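Odorant Binding Protein from Varroa destructor, form P2<1> (Varroa destructor, PDB 7NZA) probably binds and carries small hydrophobic odorant molecules within a wide open internal cavity, in a non-classical odorant-binding protein fold of the Varroa mite. Local coordinates at residues 114-119 / 123-128. Numbering follows the deposited sequence. Where two conformers were deposited one is given.
Sequences EATEKH and INQVQL. With SO4 (sulfate ion), chain C.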
loop_
_atom_site.group_PDB
_atom_site.type_symbol
_atom_site.label_atom_id
_atom_site.label_comp_id
_atom_site.label_asym_id
_atom_site.label_seq_id
_atom_site.Cartn_x
_atom_site.Cartn_y
_atom_site.Cartn_z
ATOM N N GLU A 114 -11.967 18.657 -17.142
ATOM C CA GLU A 114 -12.995 17.626 -16.860
ATOM C C GLU A 114 -13.520 17.771 -15.435
ATOM O O GLU A 114 -14.750 17.756 -15.191
ATOM C CB GLU A 114 -12.466 16.249 -17.165
ATOM C CG GLU A 114 -13.494 15.155 -16.899
ATOM C CD GLU A 114 -12.983 13.743 -17.070
ATOM O OE1 GLU A 114 -11.820 13.548 -17.404
ATOM O OE2 GLU A 114 -13.762 12.832 -16.848
ATOM N N ALA A 115 -12.607 17.965 -14.493
ATOM C CA ALA A 115 -12.991 17.966 -13.062
ATOM C C ALA A 115 -13.846 19.179 -12.786
ATOM O O ALA A 115 -14.883 19.035 -12.033
ATOM C CB ALA A 115 -11.754 17.981 -12.191
ATOM N N THR A 116 -13.496 20.308 -13.344
ATOM C CA THR A 116 -14.184 21.579 -13.017
ATOM C C THR A 116 -15.486 21.705 -13.782
ATOM O O THR A 116 -16.419 22.385 -13.252
ATOM C CB THR A 116 -13.250 22.776 -13.136
ATOM O OG1 THR A 116 -12.743 22.895 -14.434
ATOM C CG2 THR A 116 -12.030 22.653 -12.283
ATOM N N GLU A 117 -15.579 21.135 -14.977
ATOM C CA GLU A 117 -16.892 21.178 -15.687
ATOM C C GLU A 117 -17.855 20.150 -15.092
ATOM O O GLU A 117 -19.080 20.460 -15.075
ATOM C CB GLU A 117 -16.675 20.958 -17.166
ATOM C CG GLU A 117 -15.908 22.099 -17.773
ATOM C CD GLU A 117 -15.933 22.143 -19.288
ATOM O OE1 GLU A 117 -16.276 21.122 -19.924
ATOM O OE2 GLU A 117 -15.547 23.190 -19.821
ATOM N N LYS A 118 -17.406 19.018 -14.553
ATOM C CA LYS A 118 -18.313 17.957 -14.077
ATOM C C LYS A 118 -18.812 18.343 -12.694
ATOM O O LYS A 118 -19.952 17.957 -12.318
ATOM C CB LYS A 118 -17.570 16.621 -14.025
ATOM C CG LYS A 118 -18.342 15.498 -13.357
ATOM C CD LYS A 118 -19.281 14.858 -14.287
ATOM C CE LYS A 118 -19.797 13.547 -13.755
ATOM N NZ LYS A 118 -21.136 13.296 -14.323
ATOM N N HIS A 119 -17.955 18.889 -11.838
ATOM C CA HIS A 119 -18.291 19.069 -10.417
ATOM C C HIS A 119 -18.170 20.528 -9.999
ATOM O O HIS A 119 -17.161 21.162 -10.322
ATOM C CB HIS A 119 -17.355 18.194 -9.605
ATOM C CG HIS A 119 -17.531 16.726 -9.817
ATOM N ND1 HIS A 119 -18.727 16.041 -9.539
ATOM C CD2 HIS A 119 -16.690 15.783 -10.269
ATOM C CE1 HIS A 119 -18.541 14.769 -9.773
ATOM N NE2 HIS A 119 -17.335 14.575 -10.240
ATOM N N ILE A 123 -14.233 19.245 -3.430
ATOM C CA ILE A 123 -13.678 17.916 -3.084
ATOM C C ILE A 123 -13.903 16.950 -4.247
ATOM O O ILE A 123 -12.991 16.242 -4.658
ATOM C CB ILE A 123 -14.199 17.418 -1.727
ATOM C CG1 ILE A 123 -13.561 18.225 -0.592
ATOM C CG2 ILE A 123 -13.977 15.924 -1.545
ATOM C CD1 ILE A 123 -14.218 17.916 0.752
ATOM N N ASN A 124 -15.097 16.940 -4.839
ATOM C CA ASN A 124 -15.343 16.089 -6.009
ATOM C C ASN A 124 -14.385 16.486 -7.131
ATOM O O ASN A 124 -13.934 15.624 -7.835
ATOM C CB ASN A 124 -16.799 16.166 -6.463
ATOM C CG ASN A 124 -17.779 15.474 -5.552
ATOM O OD1 ASN A 124 -17.423 14.671 -4.674
ATOM N ND2 ASN A 124 -19.044 15.877 -5.673
ATOM N N GLN A 125 -14.114 17.779 -7.297
ATOM C CA GLN A 125 -13.186 18.217 -8.359
ATOM C C GLN A 125 -11.805 17.548 -8.152
ATOM O O GLN A 125 -11.230 17.001 -9.081
ATOM C CB GLN A 125 -12.982 19.707 -8.380
ATOM C CG GLN A 125 -14.199 20.464 -8.868
ATOM C CD GLN A 125 -13.989 21.947 -8.828
ATOM O OE1 GLN A 125 -12.972 22.457 -8.362
ATOM N NE2 GLN A 125 -14.912 22.709 -9.398
ATOM N N VAL A 126 -11.259 17.602 -6.955
ATOM C CA VAL A 126 -9.898 17.072 -6.747
ATOM C C VAL A 126 -9.961 15.553 -6.868
ATOM O O VAL A 126 -9.041 14.924 -7.452
ATOM C CB VAL A 126 -9.196 17.544 -5.440
ATOM C CG1 VAL A 126 -9.937 17.276 -4.178
ATOM C CG2 VAL A 126 -7.774 16.998 -5.426
ATOM N N GLN A 127 -11.029 14.923 -6.416
ATOM C CA GLN A 127 -11.157 13.461 -6.563
ATOM C C GLN A 127 -11.119 13.054 -8.025
ATOM O O GLN A 127 -10.407 12.143 -8.427
ATOM C CB GLN A 127 -12.453 12.971 -5.881
ATOM C CG GLN A 127 -12.411 13.105 -4.327
ATOM C CD GLN A 127 -13.744 12.862 -3.666
ATOM O OE1 GLN A 127 -14.789 12.915 -4.327
ATOM N NE2 GLN A 127 -13.733 12.652 -2.351
ATOM N N LEU A 128 -11.899 13.736 -8.863
ATOM C CA LEU A 128 -11.906 13.347 -10.296
ATOM C C LEU A 128 -10.559 13.730 -10.934
ATOM O O LEU A 128 -10.044 12.927 -11.690
ATOM C CB LEU A 128 -13.101 13.946 -11.036
ATOM C CG LEU A 128 -13.169 13.596 -12.524
ATOM C CD1 LEU A 128 -13.185 12.091 -12.768
ATOM C CD2 LEU A 128 -14.411 14.226 -13.161
HETATM S S SO4 C . -21.078 18.176 -7.874
HETATM O O1 SO4 C . -21.325 19.439 -8.520
HETATM O O2 SO4 C . -21.963 17.947 -6.756
HETATM O O3 SO4 C . -19.684 18.218 -7.396
HETATM O O4 SO4 C . -21.193 17.098 -8.768
#
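Gln-125 NE2 donates to the backbone O of His-119 across 2.9 Å; the N-H...O angle of 167° marks a straight bond, and the O lies only 3° out of the Gln-125 amide plane, though the donor comes in tilted from the carbonyl plane. The chain of Gln-125 runs extended beyond CG, which carries its amide past Ala-115 to the carbonyl of the residue where helix 98-118 has ended. Thr-116 CG2 rests 4.0 Å from Gln-125 CD, while its hydroxyl turns back to Gln-112 O. The His-119 ring is sandwiched: Asn-124 CB lies over one face, 3.6 Å from the ring centroid in a CH-pi contact, and Lys-118 CG covers the other. At the ring edge, ND1 donates to sulfate O4 over 2.8 Å, and Asp-120 N and Asp-121 N bind the same ion, probably a crystallisation component. Were His-119 an alanine, Asn-124 CB would probably lose the ring face it rests on, and the sulfate its imidazole donor. Beyond the ring, Leu-128 CD2 packs 4.0 Å from Glu-114 CG, and Ala-115 CB sits 3.3 Å from Gln-125 O, evidence of close backbone approach. The axes of segments 114-118 and 123-128 approach to 8.2 Å at 146°, within the antiparallel helical hairpin that helices 98-118 and 122-141 form, closed by a short turn.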